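Local coordinates for protein endonuclease PI-MtuI (Mycobacterium tuberculosis, PDB 2IMZ) that probably catalyses protein splicing, excising itself from the RecA precursor and joining the flanking sequences, and is represented here by its splicing domain, at residues 68-71 and 72-75; 75-79 and 80-84; 85-88 and 89-93. The protein carries 1 engineered substitution. All blocks are in the same frame, centred on the assembly; numbering follows the deposited sequence.

Contact 1: residues 68-71 and 72-75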
loop_
_atom_site.group_PDB
_atom_site.type_symbol
_atom_site.label_atom_id
_atom_site.label_comp_id
_atom_site.label_asym_id
_atom_site.label_seq_id
_atom_site.Cartn_x
_atom_site.Cartn_y
_atom_site.Cartn_z
ATOM N N TRP A 68 -8.613 14.398 1.453
ATOM C CA TRP A 68 -7.408 15.127 1.066
ATOM C C TRP A 68 -6.279 14.102 1.050
ATOM O O TRP A 68 -5.926 13.539 2.086
ATOM C CB TRP A 68 -7.077 16.231 2.073
ATOM C CG TRP A 68 -8.000 17.418 2.008
ATOM C CD1 TRP A 68 -9.041 17.696 2.843
ATOM C CD2 TRP A 68 -7.946 18.488 1.062
ATOM N NE1 TRP A 68 -9.640 18.882 2.476
ATOM C CE2 TRP A 68 -8.986 19.388 1.385
ATOM C CE3 TRP A 68 -7.117 18.777 -0.031
ATOM C CZ2 TRP A 68 -9.219 20.559 0.653
ATOM C CZ3 TRP A 68 -7.350 19.941 -0.759
ATOM C CH2 TRP A 68 -8.393 20.817 -0.411
ATOM N N ALA A 69 -5.718 13.850 -0.126
ATOM C CA ALA A 69 -4.652 12.867 -0.245
ATOM C C ALA A 69 -3.661 13.270 -1.321
ATOM O O ALA A 69 -3.953 14.126 -2.154
ATOM C CB ALA A 69 -5.252 11.504 -0.583
ATOM N N THR A 70 -2.483 12.660 -1.291
ATOM C CA THR A 70 -1.475 12.941 -2.299
ATOM C C THR A 70 -2.054 12.427 -3.609
ATOM O O THR A 70 -2.803 11.450 -3.622
ATOM C CB THR A 70 -0.160 12.207 -1.994
ATOM O OG1 THR A 70 -0.419 10.806 -1.843
ATOM C CG2 THR A 70 0.466 12.753 -0.716
ATOM N N PRO A 71 -1.729 13.082 -4.731
ATOM C CA PRO A 71 -2.268 12.624 -6.016
ATOM C C PRO A 71 -1.971 11.167 -6.374
ATOM O O PRO A 71 -2.682 10.568 -7.182
ATOM C CB PRO A 71 -1.670 13.616 -7.019
ATOM C CG PRO A 71 -0.432 14.118 -6.333
ATOM C CD PRO A 71 -0.870 14.265 -4.903
ATOM N N ASP A 72 -0.940 10.588 -5.766
ATOM C CA ASP A 72 -0.588 9.206 -6.068
ATOM C C ASP A 72 -1.226 8.195 -5.121
ATOM O O ASP A 72 -0.977 6.996 -5.232
ATOM C CB ASP A 72 0.935 9.034 -6.061
ATOM C CG ASP A 72 1.533 9.156 -4.676
ATOM O OD1 ASP A 72 1.047 9.988 -3.886
ATOM O OD2 ASP A 72 2.503 8.429 -4.386
ATOM N N HIS A 73 -2.053 8.664 -4.192
ATOM C CA HIS A 73 -2.694 7.738 -3.269
ATOM C C HIS A 73 -3.776 6.961 -4.016
ATOM O O HIS A 73 -4.589 7.551 -4.728
ATOM C CB HIS A 73 -3.325 8.479 -2.095
ATOM C CG HIS A 73 -3.575 7.602 -0.909
ATOM N ND1 HIS A 73 -2.689 7.507 0.140
ATOM C CD2 HIS A 73 -4.574 6.727 -0.640
ATOM C CE1 HIS A 73 -3.127 6.608 1.005
ATOM N NE2 HIS A 73 -4.270 6.120 0.554
ATOM N N LYS A 74 -3.784 5.642 -3.854
ATOM C CA LYS A 74 -4.768 4.803 -4.536
ATOM C C LYS A 74 -6.128 4.776 -3.852
ATOM O O LYS A 74 -6.228 4.610 -2.635
ATOM C CB LYS A 74 -4.251 3.367 -4.674
ATOM C CG LYS A 74 -3.161 3.186 -5.719
ATOM C CD LYS A 74 -1.817 3.653 -5.212
ATOM C CE LYS A 74 -0.721 3.270 -6.188
ATOM N NZ LYS A 74 -0.773 1.824 -6.517
ATOM N N VAL A 75 -7.170 4.934 -4.666
ATOM C CA VAL A 75 -8.556 4.945 -4.211
ATOM C C VAL A 75 -9.293 3.804 -4.906
ATOM O O VAL A 75 -9.069 3.545 -6.087
ATOM C CB VAL A 75 -9.230 6.290 -4.572
ATOM C CG1 VAL A 75 -10.700 6.281 -4.164
ATOM C CG2 VAL A 75 -8.491 7.434 -3.892
#
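Thr70 and His73 face each other across a type I beta turn, Thr70-Pro71-Asp72-His73, which leads the chain from the strand ending at Ala69 into the one starting at Lys74. The sequence is the Thr-x-x-His signature of intein block B. The turn closes through His73 N, which donates to Thr70 O at 2.9 Å in a nearly straight bond (167° at the hydrogen), the donor standing above the carbonyl plane. Asp72 N lies almost as near that oxygen but is poorly angled and makes no bond with it. A second link joins side chains: Thr70 OG1 gives its hydrogen to Asp72 OD1 at 2.6 Å, meeting the carboxylate oxygen nearly end-on to its C-O bond. With chi1 of 55° for Thr70 and 69° for Asp72, both OG1 and the carboxylate carbon sit between their own backbone N and carbonyl carbon, which brings the two polar ends together over the turn. Thr70 OG1 also lies at the edge of the His73 imidazole, 3.7 Å from His73 CB, while Ala69 CB packs on His73 CB at 3.9 Å. OG1 has a second partner, the N of the 3-sulfinoalanine at position 1, and the same nitrogen is hydrogen-bonded to His73 ND1; His73 NE2 has a weak bond to His167 O. The other Asp72 oxygen, OD2, makes a weak, long ion pair with Arg54 of the second subunit. Since Asp72 takes the hydroxyl hydrogen, OG1 probably presents an oxygen to the N-terminal nitrogen, next to ND1. Asp72 thus probably acts from the second shell, helping to orient Thr70, and the turn gathers two side chains on the nitrogen that would form the upstream splice junction, consistent with a part in N-terminal cleavage.

Contact 2: residues 75-79 and 80-84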
loop_
_atom_site.group_PDB
_atom_site.type_symbol
_atom_site.label_atom_id
_atom_site.label_comp_id
_atom_site.label_asym_id
_atom_site.label_seq_id
_atom_site.Cartn_x
_atom_site.Cartn_y
_atom_site.Cartn_z
ATOM N N VAL A 75 -7.170 4.934 -4.666
ATOM C CA VAL A 75 -8.556 4.945 -4.211
ATOM C C VAL A 75 -9.293 3.804 -4.906
ATOM O O VAL A 75 -9.069 3.545 -6.087
ATOM C CB VAL A 75 -9.230 6.290 -4.572
ATOM C CG1 VAL A 75 -10.700 6.281 -4.164
ATOM C CG2 VAL A 75 -8.491 7.434 -3.892
ATOM N N LEU A 76 -10.160 3.114 -4.174
ATOM C CA LEU A 76 -10.896 2.003 -4.757
ATOM C C LEU A 76 -12.086 2.477 -5.578
ATOM O O LEU A 76 -12.882 3.296 -5.121
ATOM C CB LEU A 76 -11.381 1.043 -3.669
ATOM C CG LEU A 76 -12.084 -0.221 -4.186
ATOM C CD1 LEU A 76 -11.114 -1.043 -5.039
ATOM C CD2 LEU A 76 -12.584 -1.043 -3.016
ATOM N N THR A 77 -12.186 1.961 -6.799
ATOM C CA THR A 77 -13.281 2.295 -7.706
ATOM C C THR A 77 -13.809 0.982 -8.275
ATOM O O THR A 77 -13.208 -0.074 -8.072
ATOM C CB THR A 77 -12.810 3.181 -8.880
ATOM O OG1 THR A 77 -12.012 2.403 -9.782
ATOM C CG2 THR A 77 -11.987 4.359 -8.366
ATOM N N GLU A 78 -14.926 1.044 -8.989
ATOM C CA GLU A 78 -15.510 -0.157 -9.573
ATOM C C GLU A 78 -14.611 -0.731 -10.662
ATOM O O GLU A 78 -14.847 -1.830 -11.164
ATOM C CB GLU A 78 -16.896 0.162 -10.136
ATOM C CG GLU A 78 -16.918 1.368 -11.049
ATOM C CD GLU A 78 -18.260 2.072 -11.051
ATOM O OE1 GLU A 78 -18.352 3.165 -11.645
ATOM O OE2 GLU A 78 -19.221 1.532 -10.461
ATOM N N TYR A 79 -13.567 0.014 -11.013
ATOM C CA TYR A 79 -12.630 -0.419 -12.042
ATOM C C TYR A 79 -11.274 -0.779 -11.444
ATOM O O TYR A 79 -10.297 -0.980 -12.167
ATOM C CB TYR A 79 -12.474 0.685 -13.087
ATOM C CG TYR A 79 -13.796 1.100 -13.690
ATOM C CD1 TYR A 79 -14.592 0.175 -14.368
ATOM C CD2 TYR A 79 -14.271 2.405 -13.556
ATOM C CE1 TYR A 79 -15.829 0.535 -14.896
ATOM C CE2 TYR A 79 -15.510 2.776 -14.081
ATOM C CZ TYR A 79 -16.283 1.834 -14.749
ATOM O OH TYR A 79 -17.511 2.183 -15.264
ATOM N N GLY A 80 -11.230 -0.867 -10.120
ATOM C CA GLY A 80 -9.993 -1.202 -9.438
ATOM C C GLY A 80 -9.353 0.019 -8.812
ATOM O O GLY A 80 -10.010 1.045 -8.621
ATOM N N TRP A 81 -8.064 -0.083 -8.501
ATOM C CA TRP A 81 -7.336 1.021 -7.888
ATOM C C TRP A 81 -6.976 2.117 -8.879
ATOM O O TRP A 81 -6.512 1.849 -9.990
ATOM C CB TRP A 81 -6.065 0.499 -7.210
ATOM C CG TRP A 81 -6.355 -0.482 -6.127
ATOM C CD1 TRP A 81 -6.253 -1.839 -6.197
ATOM C CD2 TRP A 81 -6.867 -0.184 -4.824
ATOM N NE1 TRP A 81 -6.673 -2.409 -5.018
ATOM C CE2 TRP A 81 -7.055 -1.414 -4.158
ATOM C CE3 TRP A 81 -7.187 1.006 -4.156
ATOM C CZ2 TRP A 81 -7.552 -1.492 -2.851
ATOM C CZ3 TRP A 81 -7.683 0.931 -2.857
ATOM C CH2 TRP A 81 -7.859 -0.313 -2.218
ATOM N N ARG A 82 -7.201 3.362 -8.469
ATOM C CA ARG A 82 -6.893 4.515 -9.298
ATOM C C ARG A 82 -6.245 5.584 -8.436
ATOM O O ARG A 82 -6.623 5.769 -7.278
ATOM C CB ARG A 82 -8.170 5.073 -9.935
ATOM C CG ARG A 82 -8.880 4.103 -10.860
ATOM C CD ARG A 82 -10.086 4.758 -11.506
ATOM N NE ARG A 82 -9.693 5.907 -12.312
ATOM C CZ ARG A 82 -10.546 6.769 -12.855
ATOM N NH1 ARG A 82 -11.852 6.615 -12.680
ATOM N NH2 ARG A 82 -10.090 7.788 -13.569
ATOM N N ALA A 83 -5.267 6.282 -9.001
ATOM C CA ALA A 83 -4.579 7.344 -8.280
ATOM C C ALA A 83 -5.562 8.490 -8.051
ATOM O O ALA A 83 -6.271 8.906 -8.967
ATOM C CB ALA A 83 -3.378 7.828 -9.083
ATOM N N ALA A 84 -5.602 9.001 -6.827
ATOM C CA ALA A 84 -6.518 10.083 -6.489
ATOM C C ALA A 84 -6.429 11.241 -7.479
ATOM O O ALA A 84 -7.449 11.803 -7.874
ATOM C CB ALA A 84 -6.234 10.578 -5.077
#
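A tight beta hairpin pairs strand 74-77 with strand 80-83, reversing through a type I turn from Thr77 to Gly80. Val75 and Arg82 form a hydrogen-bonded antiparallel pair, with Val75 N to Arg82 O at 2.8 Å and Arg82 N to Val75 O at 3.0 Å. Nearer the turn, Thr77 and Gly80 are linked by a bond in each direction. Gly80 O is gripped twice, by Thr77 N at 3.0 Å and by the side chain of the same residue, Thr77 OG1 lying 2.7 Å from Gly80 O. That hydroxyl also accepts from Tyr79 N in an ST turn. At its backbone angles Gly80 has no room for a side chain: a beta carbon would clash with Tyr79 O.

On the face bearing Leu76 and Trp81, a non-hydrogen-bonded pair, Leu76 lies over the indole. With its CG anti to N (chi1 -176°), Leu76 sets CD1 4.1 Å from the centroid of the Trp81 six-membered ring, 8° off the normal, a CH-pi contact; Leu76 CB meets Trp81 CZ3 at 3.8 Å. On the other face, the Arg82 chain crosses Thr77 at about a right angle, Arg82 CD lying 3.5 Å from Thr77 OG1. Beyond the hairpin, Trp81 packs edge-to-face on His167, close to a bound zinc ion. The Thr77 hydroxyl, donor to one end of the turn and acceptor from its middle, ties side chain and backbone together, while Leu76, packed over one indole face, probably limits its rotation.

Contact 3: residues 85-88 and 89-93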
loop_
_atom_site.group_PDB
_atom_site.type_symbol
_atom_site.label_atom_id
_atom_site.label_comp_id
_atom_site.label_asym_id
_atom_site.label_seq_id
_atom_site.Cartn_x
_atom_site.Cartn_y
_atom_site.Cartn_z
ATOM N N GLY A 85 -5.208 11.579 -7.882
ATOM C CA GLY A 85 -4.999 12.682 -8.807
ATOM C C GLY A 85 -5.577 12.506 -10.200
ATOM O O GLY A 85 -5.610 13.459 -10.981
ATOM N N GLU A 86 -6.034 11.298 -10.516
ATOM C CA GLU A 86 -6.608 11.018 -11.828
ATOM C C GLU A 86 -8.134 11.023 -11.812
ATOM O O GLU A 86 -8.776 10.971 -12.861
ATOM C CB GLU A 86 -6.096 9.673 -12.337
ATOM C CG GLU A 86 -4.595 9.668 -12.590
ATOM C CD GLU A 86 -4.055 8.284 -12.876
ATOM O OE1 GLU A 86 -4.580 7.616 -13.792
ATOM O OE2 GLU A 86 -3.099 7.867 -12.186
ATOM N N LEU A 87 -8.711 11.094 -10.617
ATOM C CA LEU A 87 -10.162 11.104 -10.483
ATOM C C LEU A 87 -10.747 12.472 -10.814
ATOM O O LEU A 87 -10.136 13.508 -10.551
ATOM C CB LEU A 87 -10.560 10.686 -9.068
ATOM C CG LEU A 87 -10.085 9.277 -8.708
ATOM C CD1 LEU A 87 -10.445 8.966 -7.268
ATOM C CD2 LEU A 87 -10.718 8.267 -9.652
ATOM N N ARG A 88 -11.940 12.459 -11.397
ATOM C CA ARG A 88 -12.613 13.689 -11.785
ATOM C C ARG A 88 -14.041 13.724 -11.275
ATOM O O ARG A 88 -14.590 12.711 -10.841
ATOM C CB ARG A 88 -12.623 13.818 -13.312
ATOM C CG ARG A 88 -11.241 13.908 -13.937
ATOM C CD ARG A 88 -10.598 15.259 -13.672
ATOM N NE ARG A 88 -9.263 15.347 -14.258
ATOM C CZ ARG A 88 -8.171 14.804 -13.730
ATOM N NH1 ARG A 88 -8.246 14.130 -12.588
ATOM N NH2 ARG A 88 -7.004 14.930 -14.346
ATOM N N LYS A 89 -14.638 14.905 -11.341
ATOM C CA LYS A 89 -16.010 15.090 -10.915
ATOM C C LYS A 89 -16.887 14.090 -11.661
ATOM O O LYS A 89 -16.768 13.935 -12.879
ATOM C CB LYS A 89 -16.449 16.518 -11.224
ATOM C CG LYS A 89 -17.898 16.804 -10.931
ATOM C CD LYS A 89 -18.199 18.265 -11.194
ATOM C CE LYS A 89 -19.655 18.579 -10.945
ATOM N NZ LYS A 89 -19.890 20.042 -11.045
ATOM N N GLY A 90 -17.753 13.400 -10.927
ATOM C CA GLY A 90 -18.627 12.421 -11.548
ATOM C C GLY A 90 -18.147 10.985 -11.434
ATOM O O GLY A 90 -18.947 10.054 -11.545
ATOM N N ASP A 91 -16.848 10.790 -11.233
ATOM C CA ASP A 91 -16.317 9.440 -11.094
ATOM C C ASP A 91 -16.842 8.855 -9.794
ATOM O O ASP A 91 -17.039 9.581 -8.819
ATOM C CB ASP A 91 -14.787 9.450 -11.058
ATOM C CG ASP A 91 -14.173 9.740 -12.411
ATOM O OD1 ASP A 91 -14.854 9.514 -13.435
ATOM O OD2 ASP A 91 -13.003 10.175 -12.446
ATOM N N ARG A 92 -17.068 7.546 -9.777
ATOM C CA ARG A 92 -17.566 6.894 -8.579
ATOM C C ARG A 92 -16.436 6.243 -7.788
ATOM O O ARG A 92 -15.466 5.733 -8.361
ATOM C CB ARG A 92 -18.627 5.845 -8.941
ATOM C CG ARG A 92 -19.891 6.447 -9.553
ATOM C CD ARG A 92 -20.978 5.402 -9.791
ATOM N NE ARG A 92 -20.648 4.464 -10.859
ATOM C CZ ARG A 92 -20.575 4.783 -12.149
ATOM N NH1 ARG A 92 -20.804 6.027 -12.547
ATOM N NH2 ARG A 92 -20.280 3.853 -13.048
ATOM N N VAL A 93 -16.555 6.295 -6.467
ATOM C CA VAL A 93 -15.564 5.693 -5.585
ATOM C C VAL A 93 -16.299 4.814 -4.589
ATOM O O VAL A 93 -17.483 5.020 -4.327
ATOM C CB VAL A 93 -14.733 6.762 -4.818
ATOM C CG1 VAL A 93 -13.935 7.606 -5.809
ATOM C CG2 VAL A 93 -15.639 7.641 -3.970
HETATM O O HOH W 1 -11.212 10.332 -14.296
#
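Arg88 and Asp91 close a type II beta turn, Asp91 N donating to Arg88 O at 3.0 Å, which leads the chain out of the short 3-10 segment ending at Glu86 into strand 92-94. Gly90, the third residue of the turn, has the positive phi of 98° that this type requires, and a side chain there would jam against the carbonyl oxygen of Lys89. Asp91 folds back across the turn mouth: its CG lies beside its own backbone N (chi1 -73°), so that Asp91 OD2 reaches Arg88 N at 2.7 Å, the donor standing above the carboxylate plane. Asp91 OD2 also accepts a hydrogen bond from a water, at 2.6 Å, and that water donates a second one to Glu86 O. This one carboxylate oxygen therefore accepts a backbone N-H directly and shares a donating water with a carbonyl further back; it has a weak, long ion pair with Arg82 as well.

Apart from these polar links, Leu87 CD1 touches Val93 CG1 at 4.0 Å, the two side chains crossing at a slant; both also meet Ile137 of strand 134-153, against which the loop lies. The Arg88 chain bends at its second torsion and doubles back along its own segment. Arg88 NH1 donates to two carbonyls close to the guanidinium plane, Gly85 O at 3.2 Å and Leu87 O at 2.8 Å.

How the contacts relate
The three contacts follow in series, none nested in or crossing another. Contact 1 closes the turn between strands 66-69 and 74-77; the latter carries straight into contact 2, whose hairpin closes at Thr77-Gly80 and returns along strand 80-83. Ala84, just past that strand, comes back beside contact 1, with Ala84 N probably bonded to His73 O and Gly85 N to Pro71 O. Contact 3 then closes the loop into strand 92-94. Val75, shared by contacts 1 and 2, packs on Leu87 and Val93 of contact 3, while Glu78 and Arg92 form a salt bridge between contacts 2 and 3. Together they tie the hairpin to the larger antiparallel sheet.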